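Local atomic coordinates of diaminopimelate decarboxylase (Psychromonas ingrahamii, PDB entry 4XG1), a protein that probably catalyses the pyridoxal-phosphate-dependent decarboxylation of meso-diaminopimelate to L-lysine, the last step of this lysine biosynthesis pathway, as a homodimer. Residues T28-Y33 and A391-D396. Sequence-based numbering, arbitrary orientation.
Sequences TPAYIY and AEILVD
Y33 and E392 meet through one buried side-chain hydrogen bond, Y33 OH to E392 OE2 at 2.7 Å. The oxygen sits in the plane of the ring at its edge, whereas the hydroxyl approaches from above the carboxylate, 36° out of its plane; the two flat groups are 77° apart. With chi1 at -56°, CG of Y33 stands anti to its own carbonyl carbon, which carries the ring back alongside E392, two residues before Y33's bridge partner L394 and on the same face of the sheet, turning CE2 and OH toward it. On that face L394 CD1 also packs on Y33 CB at 3.6 Å. The opposite face carries only aliphatic contacts between the segments, with I32 CG2 meeting V395 CG2 at 4.0 Å. Four backbone bonds set this parallel pairing: Y31 N to A391 O (2.9 Å), I393 N to Y31 O, Y33 N to I393 O (2.7 Å) and V395 N to Y33 O (2.8 Å, nearly straight). In the beta domain beside the TIM barrel, strands 284-294 and 399-404 flank the pair, helix 19-26 covers I32 and I393, and Y31 OH bonds to D310 O. A phenylalanine in place of Y33 would probably leave the buried E392 carboxylate without its short hydroxyl partner and more able to turn. E392 OE2 is thus gripped by one short phenol bond and a weak one from S378 OG, in a register fixed by the backbone.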
loop_
_atom_site.group_PDB
_atom_site.type_symbol
_atom_site.label_atom_id
_atom_site.label_comp_id
_atom_site.label_asym_id
_atom_site.label_seq_id
_atom_site.Cartn_x
_atom_site.Cartn_y
_atom_site.Cartn_z
ATOM N N THR B 28 1.172 -19.447 -6.944
ATOM C CA THR B 28 1.613 -18.079 -7.016
ATOM C C THR B 28 0.414 -17.137 -6.857
ATOM O O THR B 28 -0.708 -17.535 -7.156
ATOM C CB THR B 28 2.272 -17.814 -8.386
ATOM O OG1 THR B 28 1.386 -18.220 -9.438
ATOM C CG2 THR B 28 3.539 -18.595 -8.469
ATOM N N PRO B 29 0.633 -15.887 -6.462
ATOM C CA PRO B 29 1.947 -15.347 -6.144
ATOM C C PRO B 29 2.424 -15.779 -4.808
ATOM O O PRO B 29 1.603 -16.147 -3.934
ATOM C CB PRO B 29 1.724 -13.838 -6.101
ATOM C CG PRO B 29 0.262 -13.698 -5.872
ATOM C CD PRO B 29 -0.353 -14.814 -6.641
ATOM N N ALA B 30 3.739 -15.784 -4.654
ATOM C CA ALA B 30 4.323 -16.261 -3.410
ATOM C C ALA B 30 5.630 -15.573 -3.118
ATOM O O ALA B 30 6.489 -15.448 -3.985
ATOM C CB ALA B 30 4.549 -17.748 -3.483
ATOM N N TYR B 31 5.771 -15.100 -1.895
ATOM C CA TYR B 31 7.049 -14.579 -1.433
ATOM C C TYR B 31 7.832 -15.742 -0.896
ATOM O O TYR B 31 7.269 -16.574 -0.168
ATOM C CB TYR B 31 6.857 -13.560 -0.312
ATOM C CG TYR B 31 6.593 -12.153 -0.809
ATOM C CD1 TYR B 31 7.647 -11.341 -1.236
ATOM C CD2 TYR B 31 5.302 -11.608 -0.789
ATOM C CE1 TYR B 31 7.427 -10.066 -1.675
ATOM C CE2 TYR B 31 5.089 -10.314 -1.210
ATOM C CZ TYR B 31 6.142 -9.555 -1.657
ATOM O OH TYR B 31 5.954 -8.235 -2.068
ATOM N N ILE B 32 9.122 -15.779 -1.231
ATOM C CA ILE B 32 9.988 -16.835 -0.742
ATOM C C ILE B 32 11.225 -16.269 -0.114
ATOM O O ILE B 32 11.903 -15.437 -0.728
ATOM C CB ILE B 32 10.393 -17.768 -1.894
ATOM C CG1 ILE B 32 9.162 -18.488 -2.429
ATOM C CG2 ILE B 32 11.377 -18.836 -1.405
ATOM C CD1 ILE B 32 9.413 -19.315 -3.669
ATOM N N TYR B 33 11.516 -16.710 1.095
ATOM C CA TYR B 33 12.625 -16.156 1.871
ATOM C C TYR B 33 13.675 -17.220 2.190
ATOM O O TYR B 33 13.331 -18.376 2.467
ATOM C CB TYR B 33 12.120 -15.576 3.180
ATOM C CG TYR B 33 11.026 -14.524 3.043
ATOM C CD1 TYR B 33 11.213 -13.375 2.302
ATOM C CD2 TYR B 33 9.786 -14.692 3.676
ATOM C CE1 TYR B 33 10.211 -12.434 2.181
ATOM C CE2 TYR B 33 8.778 -13.769 3.549
ATOM C CZ TYR B 33 8.996 -12.634 2.805
ATOM O OH TYR B 33 7.990 -11.695 2.697
ATOM N N ALA B 391 1.026 -15.820 -0.176
ATOM C CA ALA B 391 1.625 -16.710 0.796
ATOM C C ALA B 391 3.059 -16.313 0.937
ATOM O O ALA B 391 3.639 -15.829 -0.001
ATOM C CB ALA B 391 1.511 -18.162 0.354
ATOM N N GLU B 392 3.616 -16.519 2.112
ATOM C CA GLU B 392 5.012 -16.285 2.344
ATOM C C GLU B 392 5.608 -17.564 2.892
ATOM O O GLU B 392 5.065 -18.179 3.805
ATOM C CB GLU B 392 5.209 -15.147 3.341
ATOM C CG GLU B 392 4.856 -13.789 2.806
ATOM C CD GLU B 392 4.809 -12.737 3.868
ATOM O OE1 GLU B 392 3.700 -12.340 4.257
ATOM O OE2 GLU B 392 5.872 -12.285 4.344
ATOM N N ILE B 393 6.764 -17.928 2.323
ATOM C CA ILE B 393 7.426 -19.191 2.570
ATOM C C ILE B 393 8.855 -18.987 2.964
ATOM O O ILE B 393 9.588 -18.237 2.325
ATOM C CB ILE B 393 7.442 -20.008 1.298
ATOM C CG1 ILE B 393 6.020 -20.278 0.868
ATOM C CG2 ILE B 393 8.136 -21.361 1.509
ATOM C CD1 ILE B 393 5.940 -20.805 -0.547
ATOM N N LEU B 394 9.270 -19.687 3.999
ATOM C CA LEU B 394 10.637 -19.612 4.481
ATOM C C LEU B 394 11.346 -20.930 4.216
ATOM O O LEU B 394 10.910 -21.977 4.712
ATOM C CB LEU B 394 10.649 -19.333 5.989
ATOM C CG LEU B 394 12.035 -19.053 6.580
ATOM C CD1 LEU B 394 12.814 -17.985 5.816
ATOM C CD2 LEU B 394 11.885 -18.609 8.008
ATOM N N VAL B 395 12.435 -20.856 3.465
ATOM C CA VAL B 395 13.218 -22.016 3.143
ATOM C C VAL B 395 14.433 -22.168 4.048
ATOM O O VAL B 395 15.175 -21.215 4.305
ATOM C CB VAL B 395 13.709 -21.992 1.717
ATOM C CG1 VAL B 395 14.615 -23.193 1.460
ATOM C CG2 VAL B 395 12.530 -22.043 0.770
ATOM N N ASP B 396 14.596 -23.392 4.561
ATOM C CA ASP B 396 15.718 -23.754 5.410
ATOM C C ASP B 396 16.361 -25.034 4.874
ATOM O O ASP B 396 15.795 -26.128 4.983
ATOM C CB ASP B 396 15.249 -23.968 6.835
ATOM C CG ASP B 396 16.392 -24.156 7.768
ATOM O OD1 ASP B 396 17.543 -24.251 7.236
ATOM O OD2 ASP B 396 16.157 -24.160 9.019
#